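PDB 6WM6: extracellular solute-binding protein, family 5 from Chelativorans sp., which binds EDTA and related aminopolycarboxylates in the periplasm, probably delivering them to an ABC transporter for uptake into the cell. Local coordinates for residues Gly42-Gly47 with Ile540-Asp545; Gly48-Ala53 with Pro247-Leu252. All coordinates share one frame; numbering follows the deposited sequence.

Contact 1 (Gly42-Gly47 with Ile540-Asp545); sequences GTPGKG and ILNLRD
The carboxamide of Asn542 reads both polar atoms of Gly42, a compact example of how one flat side chain can hold a loop that lacks secondary structure. Its OD1 accepts from Gly42 N at 3.1 Å, and its ND2 donates to Gly42 O at 2.9 Å, so donor meets acceptor at each end of the amide. The fit is not coplanar: Gly42 N lies above the plane of the side-chain carbonyl, 39° out of it, and Gly42 O is displaced by 16° from the plane of the amide. Asn542 puts CG beside its own backbone N and anti to its carbonyl carbon (chi1 -58°), which points the carboxamide at the glycine.

An apolar branch works next to this polar pair. Leu541 extends CD1 over the backbone of the incoming loop, 3.9 Å from Pro44 N and 4.1 Å from Gly42 CA. The missing side chain at Gly42 matters here, because a CB in that position would run into this methyl. The ring of Pro44 crosses the Asn542 side chain at about a right angle, with Pro44 CD 3.7 Å from Asn542 ND2, and Pro44 CG rests on the ring of Tyr248.

ND2 also donates to the backbone oxygen of Glu558, tying the amide to the C-terminal part of the chain. With an alanine here in place of Asn542, Gly42 N and O and the oxygen of Glu558 would probably each lose a partner, leaving the loop less firmly held at Gly42. Because Asn542 is buried and its amide supplies both a donor and an acceptor, the join is made without net charge: complementary polar bonds fix the loop at Gly42, while the leucine methyl and the proline ring pack alongside.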
ATOM      1  N   GLY A  42     -10.893  -2.072 -24.124  1.00 20.51           N
ATOM      2  CA  GLY A  42     -10.890  -2.184 -25.577  1.00 22.71           C
ATOM      3  C   GLY A  42     -10.143  -3.426 -25.997  1.00 21.25           C
ATOM      4  O   GLY A  42      -9.600  -4.172 -25.188  1.00 24.29           O
ATOM      5  N   THR A  43     -10.141  -3.660 -27.312  1.00 23.03           N
ATOM      6  CA  THR A  43      -9.381  -4.769 -27.882  1.00 25.68           C
ATOM      7  C   THR A  43      -8.235  -4.177 -28.689  1.00 23.61           C
ATOM      8  O   THR A  43      -8.452  -3.632 -29.784  1.00 25.63           O
ATOM      9  CB  THR A  43     -10.275  -5.654 -28.758  1.00 30.19           C
ATOM     10  OG1 THR A  43     -11.304  -6.245 -27.944  1.00 33.85           O
ATOM     11  CG2 THR A  43      -9.439  -6.762 -29.389  1.00 36.27           C
ATOM     12  N   PRO A  44      -7.008  -4.228 -28.193  1.00 23.62           N
ATOM     13  CA  PRO A  44      -5.897  -3.593 -28.908  1.00 21.97           C
ATOM     14  C   PRO A  44      -5.426  -4.434 -30.088  1.00 23.49           C
ATOM     15  O   PRO A  44      -5.762  -5.611 -30.217  1.00 25.71           O
ATOM     16  CB  PRO A  44      -4.796  -3.480 -27.848  1.00 28.74           C
ATOM     17  CG  PRO A  44      -5.113  -4.496 -26.834  1.00 27.23           C
ATOM     18  CD  PRO A  44      -6.593  -4.787 -26.891  1.00 25.50           C
ATOM     19  N   GLY A  45      -4.649  -3.789 -30.943  1.00 23.21           N
ATOM     20  CA  GLY A  45      -3.920  -4.490 -31.979  1.00 23.43           C
ATOM     21  C   GLY A  45      -2.738  -5.227 -31.408  1.00 24.14           C
ATOM     22  O   GLY A  45      -2.433  -5.153 -30.217  1.00 23.57           O
ATOM     23  N   LYS A  46      -2.037  -5.940 -32.286  1.00 28.59           N
ATOM     24  CA  LYS A  46      -0.871  -6.725 -31.905  1.00 26.47           C
ATOM     25  C   LYS A  46       0.389  -5.962 -32.289  1.00 26.74           C
ATOM     26  O   LYS A  46       0.529  -5.517 -33.439  1.00 28.96           O
ATOM     27  CB  LYS A  46      -0.898  -8.090 -32.596  1.00 38.17           C
ATOM     28  CG  LYS A  46      -0.711  -9.285 -31.663  1.00 59.67           C
ATOM     29  CD  LYS A  46      -2.002  -9.678 -30.936  1.00 66.07           C
ATOM     30  CE  LYS A  46      -1.767 -10.864 -29.994  1.00 72.24           C
ATOM     31  NZ  LYS A  46      -3.008 -11.365 -29.330  1.00 75.53           N
ATOM     32  N   GLY A  47       1.294  -5.805 -31.332  1.00 22.29           N
ATOM     33  CA  GLY A  47       2.593  -5.212 -31.561  1.00 22.63           C
ATOM     34  C   GLY A  47       2.727  -3.839 -30.925  1.00 20.69           C
ATOM     35  O   GLY A  47       1.811  -3.315 -30.289  1.00 23.82           O
ATOM     36  N   ILE A 540      -3.271   3.760 -25.489  1.00 17.00           N
ATOM     37  CA  ILE A 540      -3.112   2.534 -24.709  1.00 16.85           C
ATOM     38  C   ILE A 540      -4.460   2.106 -24.141  1.00 17.65           C
ATOM     39  O   ILE A 540      -5.082   2.860 -23.382  1.00 18.83           O
ATOM     40  CB  ILE A 540      -2.086   2.719 -23.587  1.00 16.66           C
ATOM     41  CG1 ILE A 540      -0.748   3.213 -24.130  1.00 17.54           C
ATOM     42  CG2 ILE A 540      -1.885   1.384 -22.870  1.00 17.00           C
ATOM     43  CD1 ILE A 540       0.136   3.777 -23.030  1.00 20.13           C
ATOM     44  N   LEU A 541      -4.884   0.904 -24.485  1.00 16.43           N
ATOM     45  CA  LEU A 541      -6.142   0.323 -24.039  1.00 17.63           C
ATOM     46  C   LEU A 541      -5.901  -0.672 -22.917  1.00 16.34           C
ATOM     47  O   LEU A 541      -4.839  -1.284 -22.821  1.00 17.33           O
ATOM     48  CB  LEU A 541      -6.824  -0.405 -25.197  1.00 18.88           C
ATOM     49  CG  LEU A 541      -7.138   0.442 -26.438  1.00 19.67           C
ATOM     50  CD1 LEU A 541      -7.788  -0.433 -27.510  1.00 23.01           C
ATOM     51  CD2 LEU A 541      -8.002   1.629 -26.085  1.00 23.18           C
ATOM     52  N   ASN A 542      -6.912  -0.826 -22.070  1.00 15.92           N
ATOM     53  CA  ASN A 542      -6.968  -1.711 -20.906  1.00 15.98           C
ATOM     54  C   ASN A 542      -6.038  -1.262 -19.806  1.00 16.27           C
ATOM     55  O   ASN A 542      -5.777  -2.020 -18.866  1.00 17.59           O
ATOM     56  CB  ASN A 542      -6.786  -3.180 -21.276  1.00 17.80           C
ATOM     57  CG  ASN A 542      -7.835  -3.637 -22.258  1.00 18.04           C
ATOM     58  OD1 ASN A 542      -9.010  -3.348 -22.079  1.00 19.46           O
ATOM     59  ND2 ASN A 542      -7.407  -4.295 -23.304  1.00 21.41           N
ATOM     60  N   LEU A 543      -5.550  -0.041 -19.874  1.00 16.29           N
ATOM     61  CA  LEU A 543      -4.751   0.581 -18.830  1.00 15.40           C
ATOM     62  C   LEU A 543      -5.687   1.388 -17.947  1.00 14.57           C
ATOM     63  O   LEU A 543      -6.337   2.346 -18.416  1.00 15.46           O
ATOM     64  CB  LEU A 543      -3.691   1.476 -19.481  1.00 15.96           C
ATOM     65  CG  LEU A 543      -2.888   2.349 -18.511  1.00 16.34           C
ATOM     66  CD1 LEU A 543      -2.059   1.546 -17.535  1.00 17.23           C
ATOM     67  CD2 LEU A 543      -2.012   3.311 -19.328  1.00 18.45           C
ATOM     68  N   ARG A 544      -5.734   1.025 -16.670  1.00 14.81           N
ATOM     69  CA  ARG A 544      -6.633   1.730 -15.782  1.00 14.62           C
ATOM     70  C   ARG A 544      -6.027   1.800 -14.401  1.00 14.55           C
ATOM     71  O   ARG A 544      -5.176   0.997 -14.011  1.00 15.76           O
ATOM     72  CB  ARG A 544      -8.020   1.084 -15.750  1.00 14.72           C
ATOM     73  CG  ARG A 544      -8.063  -0.315 -15.096  1.00 15.01           C
ATOM     74  CD  ARG A 544      -9.468  -0.900 -15.120  1.00 15.72           C
ATOM     75  NE  ARG A 544      -9.905  -1.120 -16.492  1.00 15.42           N
ATOM     76  CZ  ARG A 544      -9.736  -2.228 -17.186  1.00 16.13           C
ATOM     77  NH1 ARG A 544      -9.117  -3.265 -16.671  1.00 16.49           N
ATOM     78  NH2 ARG A 544     -10.189  -2.287 -18.434  1.00 18.93           N
ATOM     79  N   ASP A 545      -6.521   2.754 -13.640  1.00 15.55           N
ATOM     80  CA  ASP A 545      -6.093   2.865 -12.260  1.00 14.63           C
ATOM     81  C   ASP A 545      -6.552   1.640 -11.483  1.00 15.74           C
ATOM     82  O   ASP A 545      -7.626   1.091 -11.715  1.00 16.59           O
ATOM     83  CB  ASP A 545      -6.657   4.125 -11.617  1.00 15.13           C
ATOM     84  CG  ASP A 545      -5.993   4.483 -10.307  1.00 16.35           C
ATOM     85  OD1 ASP A 545      -4.889   3.975 -10.008  1.00 16.73           O
ATOM     86  OD2 ASP A 545      -6.614   5.293  -9.575  1.00 17.95           O
TER

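Contact 2 (Gly48-Ala53 with Pro247-Leu252); sequences GEVTFA and PYLDKL
Gly48 O takes two backbone N-H groups in succession, that of Asp250 at 2.8 Å and that of Lys251 at 3.3 Å, and both donors lie in its carbonyl plane. The shorter bond is the more bent, with an angle of 133° at the hydrogen. Asp250 returns to the same glycine through its side chain: OD2 accepts from Gly48 N at 3.0 Å, met from above the carboxylate plane, so both polar backbone atoms of Gly48 are held where the chain enters its strand.

Beyond this clasp the two chains pair as parallel strands, Glu49 with Lys251 and Val50 with Leu252. Lys251 O accepts from Val50 N, with a weaker CA-H...O contact from Glu49 CA at 3.2 Å. On one face of the sheet Glu49 and Lys251 lie side by side and point the same way, both extended beyond CG. Glu49 OE2 rests along the aliphatic part of the lysine, 3.5 Å from Lys251 CG, rather than on its ammonium group. The charged ends separate: Glu49 OE1 forms a salt bridge with Lys253, and Lys251 NZ forms one with Glu225.

The other face is apolar. Val50 has CG2 beside its backbone N and CG1 anti to it (chi1 165°); this turns CG2 toward Leu249, whose CD1 it meets at 3.8 Å. Leu252 also lies on this face, packed against Trp559 and Tyr222.

In the mixed sheet, strand 49-54 is parallel to 251-256, which runs antiparallel to 232-237. Along its other edge, the backbone N of Thr51 bonds to the carboxylate of Asp273 and the backbone of Ala53 to that of Val274; the side chain of Val274 there touches Val50 and Phe52.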
ATOM      1  N   GLY A  48       3.901  -3.268 -31.099  1.00 23.66           N
ATOM      2  CA  GLY A  48       4.186  -1.966 -30.549  1.00 22.51           C
ATOM      3  C   GLY A  48       4.857  -2.025 -29.195  1.00 20.09           C
ATOM      4  O   GLY A  48       5.241  -3.083 -28.701  1.00 21.04           O
ATOM      5  N   GLU A  49       5.014  -0.852 -28.592  1.00 20.54           N
ATOM      6  CA  GLU A  49       5.707  -0.742 -27.312  1.00 21.01           C
ATOM      7  C   GLU A  49       5.020   0.292 -26.440  1.00 19.62           C
ATOM      8  O   GLU A  49       4.423   1.248 -26.945  1.00 21.78           O
ATOM      9  CB  GLU A  49       7.181  -0.342 -27.482  1.00 22.61           C
ATOM     10  CG  GLU A  49       7.975  -1.227 -28.437  1.00 30.27           C
ATOM     11  CD  GLU A  49       9.471  -0.963 -28.367  1.00 31.65           C
ATOM     12  OE1 GLU A  49       9.871  -0.036 -27.634  1.00 29.83           O
ATOM     13  OE2 GLU A  49      10.234  -1.691 -29.039  1.00 37.18           O
ATOM     14  N   VAL A  50       5.103   0.095 -25.130  1.00 18.34           N
ATOM     15  CA  VAL A  50       4.636   1.050 -24.127  1.00 18.61           C
ATOM     16  C   VAL A  50       5.760   1.235 -23.116  1.00 18.99           C
ATOM     17  O   VAL A  50       6.384   0.252 -22.684  1.00 19.23           O
ATOM     18  CB  VAL A  50       3.355   0.566 -23.428  1.00 19.96           C
ATOM     19  CG1 VAL A  50       3.080   1.371 -22.142  1.00 19.60           C
ATOM     20  CG2 VAL A  50       2.178   0.618 -24.384  1.00 20.47           C
ATOM     21  N   THR A  51       6.005   2.487 -22.731  1.00 18.75           N
ATOM     22  CA  THR A  51       6.977   2.824 -21.702  1.00 17.48           C
ATOM     23  C   THR A  51       6.274   3.487 -20.529  1.00 17.43           C
ATOM     24  O   THR A  51       5.560   4.478 -20.706  1.00 18.63           O
ATOM     25  CB  THR A  51       8.067   3.725 -22.257  1.00 19.74           C
ATOM     26  OG1 THR A  51       8.763   3.041 -23.314  1.00 20.44           O
ATOM     27  CG2 THR A  51       9.072   4.074 -21.187  1.00 19.21           C
ATOM     28  N   PHE A  52       6.503   2.946 -19.337  1.00 17.20           N
ATOM     29  CA  PHE A  52       5.868   3.368 -18.083  1.00 17.00           C
ATOM     30  C   PHE A  52       6.961   3.897 -17.165  1.00 17.80           C
ATOM     31  O   PHE A  52       7.934   3.194 -16.876  1.00 18.98           O
ATOM     32  CB  PHE A  52       5.183   2.125 -17.493  1.00 17.87           C
ATOM     33  CG  PHE A  52       4.295   2.353 -16.290  1.00 18.96           C
ATOM     34  CD1 PHE A  52       4.799   2.829 -15.096  1.00 19.31           C
ATOM     35  CD2 PHE A  52       2.950   2.021 -16.345  1.00 18.38           C
ATOM     36  CE1 PHE A  52       3.956   3.002 -13.988  1.00 21.04           C
ATOM     37  CE2 PHE A  52       2.126   2.183 -15.243  1.00 19.40           C
ATOM     38  CZ  PHE A  52       2.629   2.671 -14.079  1.00 19.17           C
ATOM     39  N   ALA A  53       6.801   5.124 -16.692  1.00 18.49           N
ATOM     40  CA  ALA A  53       7.798   5.729 -15.824  1.00 18.75           C
ATOM     41  C   ALA A  53       7.660   5.212 -14.402  1.00 18.96           C
ATOM     42  O   ALA A  53       6.546   5.111 -13.879  1.00 20.30           O
ATOM     43  CB  ALA A  53       7.623   7.252 -15.795  1.00 20.37           C
ATOM     44  N   PRO A 247       0.152 -11.711 -24.409  1.00 20.02           N
ATOM     45  CA  PRO A 247       0.432 -10.270 -24.383  1.00 20.58           C
ATOM     46  C   PRO A 247       0.250  -9.644 -25.767  1.00 20.62           C
ATOM     47  O   PRO A 247       0.312 -10.342 -26.787  1.00 22.52           O
ATOM     48  CB  PRO A 247       1.914 -10.226 -23.996  1.00 21.79           C
ATOM     49  CG  PRO A 247       2.477 -11.465 -24.560  1.00 22.94           C
ATOM     50  CD  PRO A 247       1.393 -12.505 -24.412  1.00 22.18           C
ATOM     51  N   TYR A 248       0.020  -8.348 -25.809  1.00 18.46           N
ATOM     52  CA  TYR A 248      -0.185  -7.643 -27.072  1.00 18.76           C
ATOM     53  C   TYR A 248       1.002  -6.822 -27.545  1.00 20.36           C
ATOM     54  O   TYR A 248       1.048  -6.478 -28.733  1.00 23.48           O
ATOM     55  CB  TYR A 248      -1.393  -6.699 -26.959  1.00 20.24           C
ATOM     56  CG  TYR A 248      -2.705  -7.408 -26.785  1.00 20.36           C
ATOM     57  CD1 TYR A 248      -3.172  -7.776 -25.535  1.00 21.37           C
ATOM     58  CD2 TYR A 248      -3.501  -7.708 -27.880  1.00 24.41           C
ATOM     59  CE1 TYR A 248      -4.380  -8.421 -25.382  1.00 23.39           C
ATOM     60  CE2 TYR A 248      -4.716  -8.355 -27.731  1.00 28.27           C
ATOM     61  CZ  TYR A 248      -5.144  -8.702 -26.472  1.00 29.64           C
ATOM     62  OH  TYR A 248      -6.356  -9.349 -26.296  1.00 34.31           O
ATOM     63  N   LEU A 249       1.952  -6.495 -26.683  1.00 19.00           N
ATOM     64  CA  LEU A 249       3.050  -5.600 -27.042  1.00 18.68           C
ATOM     65  C   LEU A 249       4.307  -6.379 -27.395  1.00 20.13           C
ATOM     66  O   LEU A 249       4.578  -7.457 -26.861  1.00 21.82           O
ATOM     67  CB  LEU A 249       3.379  -4.665 -25.880  1.00 18.70           C
ATOM     68  CG  LEU A 249       2.243  -3.742 -25.438  1.00 18.02           C
ATOM     69  CD1 LEU A 249       2.552  -3.155 -24.081  1.00 20.38           C
ATOM     70  CD2 LEU A 249       2.021  -2.652 -26.464  1.00 18.43           C
ATOM     71  N   ASP A 250       5.090  -5.806 -28.304  1.00 20.14           N
ATOM     72  CA  ASP A 250       6.412  -6.352 -28.589  1.00 20.94           C
ATOM     73  C   ASP A 250       7.388  -6.048 -27.466  1.00 18.95           C
ATOM     74  O   ASP A 250       8.261  -6.866 -27.179  1.00 22.15           O
ATOM     75  CB  ASP A 250       6.951  -5.767 -29.897  1.00 23.03           C
ATOM     76  CG  ASP A 250       6.166  -6.224 -31.107  1.00 27.39           C
ATOM     77  OD1 ASP A 250       5.850  -7.423 -31.189  1.00 31.04           O
ATOM     78  OD2 ASP A 250       5.860  -5.368 -31.960  1.00 30.60           O
ATOM     79  N   LYS A 251       7.265  -4.883 -26.830  1.00 19.00           N
ATOM     80  CA  LYS A 251       8.069  -4.552 -25.671  1.00 19.15           C
ATOM     81  C   LYS A 251       7.246  -3.736 -24.691  1.00 17.91           C
ATOM     82  O   LYS A 251       6.434  -2.886 -25.080  1.00 18.75           O
ATOM     83  CB  LYS A 251       9.346  -3.773 -26.029  1.00 21.92           C
ATOM     84  CG  LYS A 251      10.241  -4.508 -27.012  1.00 23.71           C
ATOM     85  CD  LYS A 251      11.685  -4.036 -26.929  1.00 29.58           C
ATOM     86  CE  LYS A 251      12.532  -4.718 -27.999  1.00 32.90           C
ATOM     87  NZ  LYS A 251      13.984  -4.419 -27.842  1.00 40.35           N
ATOM     88  N   LEU A 252       7.463  -4.013 -23.404  1.00 18.06           N
ATOM     89  CA  LEU A 252       6.937  -3.238 -22.287  1.00 17.78           C
ATOM     90  C   LEU A 252       8.151  -2.758 -21.504  1.00 18.28           C
ATOM     91  O   LEU A 252       8.992  -3.577 -21.089  1.00 19.28           O
ATOM     92  CB  LEU A 252       6.053  -4.117 -21.404  1.00 18.65           C
ATOM     93  CG  LEU A 252       5.598  -3.478 -20.095  1.00 19.41           C
ATOM     94  CD1 LEU A 252       4.780  -2.221 -20.348  1.00 22.07           C
ATOM     95  CD2 LEU A 252       4.790  -4.509 -19.294  1.00 22.58           C
TER

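In the fold
Contacts 1 and 2 illustrate how a solute-binding protein builds one region from distant parts of its sequence. Their centres are 10 Å apart, on the same side of the chain's centre and about 25 Å from it. Along the chain the order is 42-47, 48-53, 247-252, 540-545, so contact 1 spans contact 2, and the loop of one runs directly into the strand of the other. They also touch: Gly47 N lies 2.7 Å from Tyr248 O, a probable hydrogen bond. Contact 2 belongs to the four-stranded sheet, whereas strand 540-541 of contact 1 pairs with 560-561, so the N-terminal loop and strand are anchored by both the middle and the C-terminal parts of the chain.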